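Local coordinates for protein polyketide synthase type I (Bacillus amyloliquefaciens, PDB 5KKU) that forms a dehydratase domain of the difficidin polyketide assembly line and probably removes water from beta-hydroxyacyl intermediates carried by an acyl carrier protein, at residues Phe11-Ser16 with Tyr43-Gly48; Thr18-Arg23 with Gly156-Asn161; Arg23-His28 with Val32-Thr37. All blocks are in the same frame, centred on the assembly; numbering follows the deposited sequence.

Contact 1 of 3, residues Phe11-Ser16 with Tyr43-Gly48; sequences FLQKIS and YRLAAG
Phe11 and Leu45 mark the point where the two backbones come nearest, with Phe11 CA and Leu45 CA 7.7 Å apart. The strand 11-15 and the helical segment 43-48 run roughly antiparallel, at 148° between their directions. Their axes come no closer than 10.6 Å, so side chains bridge the gap. Strand alternation sends Phe11 and Gln13 toward the helix and Leu12 away from it.

Leu45 is the centre of the packing. Its side chain lies against both Phe11 and Gln13, and both methyls take part. Leu45 CD1 rests on Phe11 CB at 3.8 Å and on Gln13 CG at 4.0 Å. Leu45 CD2 lies against the end of the amide, 3.8 Å from Gln13 NE2, and it also approaches the Phe11 ring obliquely. Leu45 and Gln13 overlap flank to flank, pointing opposite ways. The Gln13 chain bends at chi2 (-74°), and the turn brings its amide beside Leu45. Gln13 NE2 also makes a weak bond back to Leu12 O.

Arg44 reaches the same amide from the preceding position on the helix. Its chain bends at chi3, and its guanidinium meets Gln13 OE1 edge-on, with the two planes 38° apart. The modelled separation of Arg44 NH2 and Gln13 OE1 is too short for a normal hydrogen bond, so the exact geometry is doubtful. The firmer partner of Arg44 is Asp40, which forms a salt bridge with its NH1.

Leu45 also touches Val78 of the neighbouring strand 73-83, which pairs with strand 9-15. The contact is surface packing away from the predicted catalytic residues. It is the layering of a hotdog fold, where an antiparallel sheet wraps round a long helix, here helix 37-49 in the predicted N-terminal hotdog region.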
loop_
_atom_site.group_PDB
_atom_site.type_symbol
_atom_site.label_atom_id
_atom_site.label_comp_id
_atom_site.label_asym_id
_atom_site.label_seq_id
_atom_site.Cartn_x
_atom_site.Cartn_y
_atom_site.Cartn_z
ATOM N N PHE A 11 9.945 -12.785 -13.038
ATOM C CA PHE A 11 9.598 -13.685 -11.946
ATOM C C PHE A 11 8.092 -13.920 -11.881
ATOM O O PHE A 11 7.301 -13.010 -12.129
ATOM C CB PHE A 11 10.101 -13.130 -10.612
ATOM C CG PHE A 11 11.598 -13.094 -10.497
ATOM C CD1 PHE A 11 12.306 -14.233 -10.153
ATOM C CD2 PHE A 11 12.296 -11.921 -10.731
ATOM C CE1 PHE A 11 13.684 -14.204 -10.045
ATOM C CE2 PHE A 11 13.674 -11.884 -10.625
ATOM C CZ PHE A 11 14.369 -13.028 -10.282
ATOM N N LEU A 12 7.703 -15.147 -11.548
ATOM C CA LEU A 12 6.294 -15.503 -11.450
ATOM C C LEU A 12 5.712 -15.520 -10.053
ATOM O O LEU A 12 6.180 -16.240 -9.254
ATOM C CB LEU A 12 6.054 -16.871 -12.033
ATOM C CG LEU A 12 4.648 -17.425 -11.864
ATOM C CD1 LEU A 12 3.661 -16.659 -12.696
ATOM C CD2 LEU A 12 4.556 -18.893 -12.133
ATOM N N GLN A 13 4.655 -14.760 -9.808
ATOM C CA GLN A 13 3.975 -14.786 -8.525
ATOM C C GLN A 13 2.507 -15.143 -8.689
ATOM O O GLN A 13 1.923 -14.797 -9.638
ATOM C CB GLN A 13 4.099 -13.467 -7.847
ATOM C CG GLN A 13 5.491 -13.086 -7.421
ATOM C CD GLN A 13 5.942 -13.844 -6.237
ATOM O OE1 GLN A 13 5.522 -13.575 -5.152
ATOM N NE2 GLN A 13 6.729 -14.829 -6.456
ATOM N N LYS A 14 1.937 -15.823 -7.723
ATOM C CA LYS A 14 0.556 -16.239 -7.813
ATOM C C LYS A 14 -0.373 -15.562 -6.833
ATOM O O LYS A 14 -0.167 -15.616 -5.683
ATOM C CB LYS A 14 0.458 -17.728 -7.606
ATOM C CG LYS A 14 1.410 -18.523 -8.439
ATOM C CD LYS A 14 1.008 -19.962 -8.472
ATOM C CE LYS A 14 1.777 -20.718 -9.517
ATOM N NZ LYS A 14 3.229 -20.498 -9.368
ATOM N N ILE A 15 -1.404 -14.917 -7.305
ATOM C CA ILE A 15 -2.436 -14.368 -6.453
ATOM C C ILE A 15 -3.741 -15.128 -6.661
ATOM O O ILE A 15 -4.454 -14.885 -7.566
ATOM C CB ILE A 15 -2.690 -12.894 -6.738
ATOM C CG1 ILE A 15 -1.462 -12.047 -6.512
ATOM C CG2 ILE A 15 -3.818 -12.376 -5.894
ATOM C CD1 ILE A 15 -0.803 -12.211 -5.174
ATOM N N SER A 16 -4.030 -16.076 -5.803
ATOM C CA SER A 16 -5.259 -16.828 -5.932
ATOM C C SER A 16 -6.465 -16.167 -5.300
ATOM O O SER A 16 -6.333 -15.317 -4.491
ATOM C CB SER A 16 -5.076 -18.208 -5.389
ATOM O OG SER A 16 -4.837 -18.166 -4.027
ATOM N N TYR A 43 9.984 -6.307 -2.822
ATOM C CA TYR A 43 10.967 -6.498 -1.801
ATOM C C TYR A 43 11.291 -7.970 -1.567
ATOM O O TYR A 43 12.401 -8.272 -1.337
ATOM C CB TYR A 43 10.543 -5.822 -0.503
ATOM C CG TYR A 43 11.010 -4.404 -0.367
ATOM C CD1 TYR A 43 12.271 -4.111 0.048
ATOM C CD2 TYR A 43 10.187 -3.355 -0.691
ATOM C CE1 TYR A 43 12.684 -2.822 0.163
ATOM C CE2 TYR A 43 10.595 -2.068 -0.572
ATOM C CZ TYR A 43 11.839 -1.824 -0.123
ATOM O OH TYR A 43 12.257 -0.576 -0.030
ATOM N N ARG A 44 10.313 -8.860 -1.649
ATOM C CA ARG A 44 10.579 -10.259 -1.495
ATOM C C ARG A 44 11.400 -10.786 -2.654
ATOM O O ARG A 44 12.289 -11.544 -2.453
ATOM C CB ARG A 44 9.323 -11.098 -1.374
ATOM C CG ARG A 44 8.408 -10.795 -0.229
ATOM C CD ARG A 44 7.273 -11.791 -0.136
ATOM N NE ARG A 44 6.838 -12.290 -1.428
ATOM C CZ ARG A 44 5.732 -11.925 -2.006
ATOM N NH1 ARG A 44 4.971 -11.068 -1.410
ATOM N NH2 ARG A 44 5.393 -12.381 -3.162
ATOM N N LEU A 45 11.048 -10.389 -3.867
ATOM C CA LEU A 45 11.700 -10.822 -5.086
ATOM C C LEU A 45 13.069 -10.215 -5.273
ATOM O O LEU A 45 13.936 -10.877 -5.726
ATOM C CB LEU A 45 10.853 -10.517 -6.310
ATOM C CG LEU A 45 9.603 -11.348 -6.493
ATOM C CD1 LEU A 45 8.904 -10.998 -7.751
ATOM C CD2 LEU A 45 9.896 -12.816 -6.475
ATOM N N ALA A 46 13.232 -8.947 -4.968
ATOM C CA ALA A 46 14.514 -8.318 -5.085
ATOM C C ALA A 46 15.533 -9.141 -4.342
ATOM O O ALA A 46 16.573 -9.403 -4.828
ATOM C CB ALA A 46 14.481 -6.926 -4.518
ATOM N N ALA A 47 15.202 -9.474 -3.114
ATOM C CA ALA A 47 16.096 -10.154 -2.223
ATOM C C ALA A 47 16.687 -11.347 -2.918
ATOM O O ALA A 47 17.662 -11.863 -2.498
ATOM C CB ALA A 47 15.368 -10.568 -0.951
ATOM N N GLY A 48 16.070 -11.765 -3.997
ATOM C CA GLY A 48 16.508 -12.925 -4.712
ATOM C C GLY A 48 17.262 -12.656 -5.979
ATOM O O GLY A 48 17.993 -13.489 -6.418
#

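Contact 2 of 3, residues Thr18-Arg23 with Gly156-Asn161; sequences TNYIVR and GEFMKN
Tyr20 and Phe158 make the main aromatic contact. Tyr20 CB sits over one face of the Phe158 ring, 3.7 Å from its centroid and 23° off the normal, a CH-pi contact. It is off centre, and the closest pair is Tyr20 CB with Phe158 CD2 at 3.4 Å. The two ring planes are almost parallel, at 4°, but the rings are slid apart and barely overlap, with centroids 5.5 Å apart. Phe158 CG is anti to the backbone N (chi1 -171°), which carries the ring across to the short helix 20-23. His193 and Leu182 also touch Phe158.

Apolar contacts continue through Ile21. Ile21 CG1 meets Phe158 CE1 at 4.2 Å, approaching the ring obliquely. Its other branch, Ile21 CG2, lies 4.1 Å from Met159 SD. Met159 curls through its last two torsions, and Met159 CG packs on the carbonyl of Ile21.

The polar interactions hold each segment in shape. Asn19 is the N-cap of helix 20-23, and its OD1 accepts from Ile21 N at 3.0 Å. In 156-161, Lys160 N bonds to Gly156 O, which closes one helix-like (alpha) turn through 157-159. That turn is tied to the first segment's neighbour, as Asp24 OD2 accepts from Phe158 N.

Thus a helix of the predicted N-terminal hotdog region packs on a loop of the predicted C-terminal one. Met159 also lies about 4 Å from the side chains of both His25 and Asp198, the predicted proton acceptor and donor. The contact therefore borders the active site typical of a double-hotdog dehydratase, at the junction of its two halves.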
loop_
_atom_site.group_PDB
_atom_site.type_symbol
_atom_site.label_atom_id
_atom_site.label_comp_id
_atom_site.label_asym_id
_atom_site.label_seq_id
_atom_site.Cartn_x
_atom_site.Cartn_y
_atom_site.Cartn_z
ATOM N N THR A 18 -8.380 -17.328 -3.124
ATOM C CA THR A 18 -8.377 -17.645 -1.716
ATOM C C THR A 18 -7.311 -16.951 -0.888
ATOM O O THR A 18 -7.240 -17.102 0.292
ATOM C CB THR A 18 -8.321 -19.143 -1.417
ATOM O OG1 THR A 18 -7.207 -19.715 -2.049
ATOM C CG2 THR A 18 -9.558 -19.812 -1.888
ATOM N N ASN A 19 -6.470 -16.154 -1.521
ATOM C CA ASN A 19 -5.482 -15.390 -0.806
ATOM C C ASN A 19 -6.126 -14.461 0.233
ATOM O O ASN A 19 -7.029 -13.767 -0.073
ATOM C CB ASN A 19 -4.614 -14.601 -1.783
ATOM C CG ASN A 19 -3.422 -13.990 -1.135
ATOM O OD1 ASN A 19 -3.544 -13.053 -0.415
ATOM N ND2 ASN A 19 -2.264 -14.533 -1.391
ATOM N N TYR A 20 -5.628 -14.493 1.452
ATOM C CA TYR A 20 -6.245 -13.768 2.535
ATOM C C TYR A 20 -6.385 -12.286 2.253
ATOM O O TYR A 20 -7.275 -11.697 2.734
ATOM C CB TYR A 20 -5.543 -13.956 3.874
ATOM C CG TYR A 20 -5.656 -15.295 4.539
ATOM C CD1 TYR A 20 -6.818 -15.710 5.106
ATOM C CD2 TYR A 20 -4.579 -16.120 4.636
ATOM C CE1 TYR A 20 -6.910 -16.907 5.750
ATOM C CE2 TYR A 20 -4.670 -17.315 5.264
ATOM C CZ TYR A 20 -5.848 -17.689 5.816
ATOM O OH TYR A 20 -5.968 -18.827 6.424
ATOM N N ILE A 21 -5.473 -11.728 1.463
ATOM C CA ILE A 21 -5.514 -10.309 1.129
ATOM C C ILE A 21 -6.812 -9.948 0.412
ATOM O O ILE A 21 -7.586 -9.117 0.888
ATOM C CB ILE A 21 -4.321 -9.902 0.246
ATOM C CG1 ILE A 21 -3.003 -10.159 0.979
ATOM C CG2 ILE A 21 -4.433 -8.440 -0.160
ATOM C CD1 ILE A 21 -1.834 -10.433 0.058
ATOM N N VAL A 22 -7.042 -10.577 -0.736
ATOM C CA VAL A 22 -8.244 -10.323 -1.521
ATOM C C VAL A 22 -9.492 -10.817 -0.796
ATOM O O VAL A 22 -10.581 -10.271 -0.972
ATOM C CB VAL A 22 -8.167 -10.993 -2.905
ATOM C CG1 VAL A 22 -6.979 -10.457 -3.688
ATOM C CG2 VAL A 22 -8.079 -12.504 -2.758
ATOM N N ARG A 23 -9.352 -11.819 0.004
ATOM C CA ARG A 23 -10.491 -12.288 0.685
ATOM C C ARG A 23 -10.990 -11.237 1.627
ATOM O O ARG A 23 -12.144 -11.069 1.792
ATOM C CB ARG A 23 -10.115 -13.553 1.391
ATOM C CG ARG A 23 -11.043 -14.185 2.377
ATOM C CD ARG A 23 -10.147 -15.188 3.050
ATOM N NE ARG A 23 -10.656 -15.868 4.190
ATOM C CZ ARG A 23 -10.549 -15.479 5.444
ATOM N NH1 ARG A 23 -9.995 -14.383 5.806
ATOM N NH2 ARG A 23 -11.012 -16.251 6.357
ATOM N N GLY A 156 -11.746 -7.127 5.665
ATOM C CA GLY A 156 -11.876 -8.271 6.527
ATOM C C GLY A 156 -10.778 -8.486 7.561
ATOM O O GLY A 156 -9.887 -7.725 7.650
ATOM N N GLU A 157 -10.870 -9.546 8.324
ATOM C CA GLU A 157 -9.938 -9.868 9.384
ATOM C C GLU A 157 -8.457 -9.647 9.135
ATOM O O GLU A 157 -7.832 -8.969 9.910
ATOM C CB GLU A 157 -10.227 -11.256 9.941
ATOM C CG GLU A 157 -9.151 -11.917 10.757
ATOM C CD GLU A 157 -9.647 -13.058 11.639
ATOM O OE1 GLU A 157 -10.592 -13.764 11.297
ATOM O OE2 GLU A 157 -9.075 -13.269 12.707
ATOM N N PHE A 158 -7.940 -10.214 8.075
ATOM C CA PHE A 158 -6.579 -10.082 7.764
ATOM C C PHE A 158 -6.239 -8.680 7.321
ATOM O O PHE A 158 -5.177 -8.226 7.518
ATOM C CB PHE A 158 -6.335 -11.023 6.608
ATOM C CG PHE A 158 -4.929 -11.213 6.240
ATOM C CD1 PHE A 158 -4.291 -10.324 5.469
ATOM C CD2 PHE A 158 -4.267 -12.341 6.630
ATOM C CE1 PHE A 158 -2.998 -10.527 5.121
ATOM C CE2 PHE A 158 -2.979 -12.558 6.283
ATOM C CZ PHE A 158 -2.342 -11.650 5.517
ATOM N N MET A 159 -7.069 -7.953 6.649
ATOM C CA MET A 159 -6.608 -6.640 6.249
ATOM C C MET A 159 -6.993 -5.503 7.151
ATOM O O MET A 159 -6.481 -4.434 7.029
ATOM C CB MET A 159 -7.086 -6.340 4.860
ATOM C CG MET A 159 -6.445 -7.209 3.836
ATOM S SD MET A 159 -4.698 -6.974 3.645
ATOM C CE MET A 159 -4.647 -5.392 2.918
ATOM N N LYS A 160 -7.890 -5.737 8.067
ATOM C CA LYS A 160 -8.312 -4.601 8.883
ATOM C C LYS A 160 -7.449 -4.441 10.129
ATOM O O LYS A 160 -7.370 -5.295 10.918
ATOM C CB LYS A 160 -9.784 -4.708 9.197
ATOM C CG LYS A 160 -10.349 -3.841 10.288
ATOM C CD LYS A 160 -11.848 -3.989 10.298
ATOM C CE LYS A 160 -12.540 -3.147 11.339
ATOM N NZ LYS A 160 -12.858 -1.826 10.809
ATOM N N ASN A 161 -6.727 -3.340 10.228
ATOM C CA ASN A 161 -5.875 -3.056 11.367
ATOM C C ASN A 161 -6.647 -2.566 12.608
ATOM O O ASN A 161 -7.632 -1.896 12.488
ATOM C CB ASN A 161 -4.874 -1.972 11.053
ATOM C CG ASN A 161 -3.801 -2.362 10.054
ATOM O OD1 ASN A 161 -3.990 -3.114 9.166
ATOM N ND2 ASN A 161 -2.698 -1.762 10.194
#

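Contact 3 of 3, residues Arg23-His28 with Val32-Thr37; sequences RDHRVH and VLPGVT
His25, Val32 and Pro34 carry this contact, which belongs to the beta hairpin of strands 25-27 and 30-33. His25 is the predicted proton acceptor of the dehydratase. It stands nine positions before Pro34, the spacing of the histidine and proline in the HxxxGxxxxP motif of this family, although the glycine of that motif is not kept here.

Of the three, His25 is the most buried by the other segment. With chi1 at -172° the imidazole extends away from its own backbone N and turns a face to Pro34. Pro34 CG lies over that face, 4.1 Å from the ring centroid and 20° off the normal, a CH-pi contact. The touch is off centre, on the ND1 side, with Pro34 CG nearest to His25 ND1 at 3.9 Å. The proline thus backs one ring face, and His155 meets the same ring edge-to-face. Pro34 also touches Asp198, the predicted proton donor, and Met159 of the loop 156-161.

Val32 contributes mainly its backbone. Val32 O lies at the edge of the imidazole, near its plane, 3.9 Å from His25 ND1. Val32 N gives a weak but nearly straight hydrogen bond to His25 O, 3.4 Å long at 172°. This is the one hydrogen bond between the two segments. The Val32 side chain reaches Leu293 of the helix 286-297, and Val27 packs on the same helix.

On the other side of the first strand, the Arg26 side chain returns to its own segment. It grips the carbonyl of Arg23 side-on through two nitrogens, with Arg26 NE at 2.9 Å and Arg26 NH2 at 3.3 Å from Arg23 O.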
loop_
_atom_site.group_PDB
_atom_site.type_symbol
_atom_site.label_atom_id
_atom_site.label_comp_id
_atom_site.label_asym_id
_atom_site.label_seq_id
_atom_site.Cartn_x
_atom_site.Cartn_y
_atom_site.Cartn_z
ATOM N N ARG A 23 -9.352 -11.819 0.004
ATOM C CA ARG A 23 -10.491 -12.288 0.685
ATOM C C ARG A 23 -10.990 -11.237 1.627
ATOM O O ARG A 23 -12.144 -11.069 1.792
ATOM C CB ARG A 23 -10.115 -13.553 1.391
ATOM C CG ARG A 23 -11.043 -14.185 2.377
ATOM C CD ARG A 23 -10.147 -15.188 3.050
ATOM N NE ARG A 23 -10.656 -15.868 4.190
ATOM C CZ ARG A 23 -10.549 -15.479 5.444
ATOM N NH1 ARG A 23 -9.995 -14.383 5.806
ATOM N NH2 ARG A 23 -11.012 -16.251 6.357
ATOM N N ASP A 24 -10.059 -10.503 2.205
ATOM C CA ASP A 24 -10.381 -9.536 3.233
ATOM C C ASP A 24 -10.194 -8.099 2.731
ATOM O O ASP A 24 -10.008 -7.189 3.464
ATOM C CB ASP A 24 -9.562 -9.806 4.480
ATOM C CG ASP A 24 -10.007 -11.052 5.221
ATOM O OD1 ASP A 24 -11.021 -11.644 4.880
ATOM O OD2 ASP A 24 -9.351 -11.407 6.155
ATOM N N HIS A 25 -10.248 -7.953 1.424
ATOM C CA HIS A 25 -10.306 -6.648 0.774
ATOM C C HIS A 25 -11.203 -6.650 -0.446
ATOM O O HIS A 25 -10.818 -7.026 -1.535
ATOM C CB HIS A 25 -8.931 -6.076 0.450
ATOM C CG HIS A 25 -8.979 -4.678 -0.036
ATOM N ND1 HIS A 25 -8.846 -4.351 -1.355
ATOM C CD2 HIS A 25 -9.148 -3.519 0.614
ATOM C CE1 HIS A 25 -8.937 -3.053 -1.496
ATOM N NE2 HIS A 25 -9.128 -2.530 -0.315
ATOM N N ARG A 26 -12.429 -6.259 -0.255
ATOM C CA ARG A 26 -13.331 -6.249 -1.366
ATOM C C ARG A 26 -13.920 -4.882 -1.623
ATOM O O ARG A 26 -14.271 -4.211 -0.731
ATOM C CB ARG A 26 -14.395 -7.335 -1.224
ATOM C CG ARG A 26 -13.974 -8.580 -0.468
ATOM C CD ARG A 26 -15.066 -9.617 -0.416
ATOM N NE ARG A 26 -14.614 -10.817 0.212
ATOM C CZ ARG A 26 -15.329 -11.898 0.448
ATOM N NH1 ARG A 26 -16.581 -11.992 0.068
ATOM N NH2 ARG A 26 -14.770 -12.891 1.048
ATOM N N VAL A 27 -13.945 -4.465 -2.855
ATOM C CA VAL A 27 -14.566 -3.234 -3.247
ATOM C C VAL A 27 -15.825 -3.469 -4.095
ATOM O O VAL A 27 -15.761 -4.053 -5.125
ATOM C CB VAL A 27 -13.551 -2.412 -3.992
ATOM C CG1 VAL A 27 -14.141 -1.095 -4.443
ATOM C CG2 VAL A 27 -12.291 -2.265 -3.190
ATOM N N HIS A 28 -16.960 -2.988 -3.663
ATOM C CA HIS A 28 -18.250 -3.427 -4.164
ATOM C C HIS A 28 -18.364 -4.945 -4.254
ATOM O O HIS A 28 -18.788 -5.469 -5.212
ATOM C CB HIS A 28 -18.620 -2.792 -5.490
ATOM C CG HIS A 28 -18.846 -1.323 -5.443
ATOM N ND1 HIS A 28 -17.867 -0.424 -5.755
ATOM C CD2 HIS A 28 -19.949 -0.598 -5.197
ATOM C CE1 HIS A 28 -18.347 0.791 -5.689
ATOM N NE2 HIS A 28 -19.607 0.712 -5.339
ATOM N N VAL A 32 -10.238 -7.650 -4.786
ATOM C CA VAL A 32 -9.175 -6.995 -5.540
ATOM C C VAL A 32 -7.855 -7.037 -4.779
ATOM O O VAL A 32 -7.819 -7.382 -3.597
ATOM C CB VAL A 32 -9.528 -5.530 -5.856
ATOM C CG1 VAL A 32 -8.426 -4.885 -6.683
ATOM C CG2 VAL A 32 -10.864 -5.450 -6.580
ATOM N N LEU A 33 -6.771 -6.685 -5.463
ATOM C CA LEU A 33 -5.447 -6.683 -4.853
ATOM C C LEU A 33 -4.960 -5.261 -4.597
ATOM O O LEU A 33 -4.745 -4.492 -5.539
ATOM C CB LEU A 33 -4.448 -7.429 -5.739
ATOM C CG LEU A 33 -3.048 -7.637 -5.155
ATOM C CD1 LEU A 33 -3.133 -8.165 -3.732
ATOM C CD2 LEU A 33 -2.233 -8.576 -6.033
ATOM N N PRO A 34 -4.786 -4.914 -3.262
ATOM C CA PRO A 34 -4.313 -3.533 -3.056
ATOM C C PRO A 34 -3.044 -3.241 -3.851
ATOM O O PRO A 34 -2.145 -4.080 -3.904
ATOM C CB PRO A 34 -4.017 -3.471 -1.556
ATOM C CG PRO A 34 -5.007 -4.390 -0.953
ATOM C CD PRO A 34 -4.955 -5.561 -1.883
ATOM N N GLY A 35 -2.980 -2.061 -4.459
ATOM C CA GLY A 35 -1.822 -1.671 -5.243
ATOM C C GLY A 35 -0.544 -1.662 -4.429
ATOM O O GLY A 35 0.528 -1.993 -4.935
ATOM N N VAL A 36 -0.659 -1.284 -3.160
ATOM C CA VAL A 36 0.480 -1.233 -2.279
ATOM C C VAL A 36 0.988 -2.594 -1.856
ATOM O O VAL A 36 2.085 -2.728 -1.486
ATOM C CB VAL A 36 0.248 -0.349 -1.038
ATOM C CG1 VAL A 36 0.217 1.092 -1.404
ATOM C CG2 VAL A 36 -0.965 -0.754 -0.233
ATOM N N THR A 37 0.158 -3.583 -1.881
ATOM C CA THR A 37 0.562 -4.940 -1.707
ATOM C C THR A 37 1.789 -5.315 -2.556
ATOM O O THR A 37 2.624 -6.055 -2.129
ATOM C CB THR A 37 -0.618 -5.873 -2.082
ATOM O OG1 THR A 37 -1.673 -5.702 -1.165
ATOM C CG2 THR A 37 -0.232 -7.271 -2.088
#

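Overall arrangement
The first segments follow one another along the chain: strand 9-15, helix 20-23 and strand 25-27. Then come 32-37, 43-48 and, far later, 156-161. Contact 3 thus lies within the span of both others, and contacts 1 and 2 interleave. Contact 2 spans from the predicted N-terminal hotdog region to the C-terminal one. Contacts 2 and 3 have centres about 8 Å apart and share Arg23. Asp24 ties them together, its backbone O bonded to Gly156 N. The centre of contact 1 is about 19 Å from contact 2 and 18 Å from contact 3. Ile15 packs on Leu33 of contact 3. Contacts 2 and 3 frame the predicted catalytic site; contact 1 lies away from it, at the surface of the predicted N-terminal half.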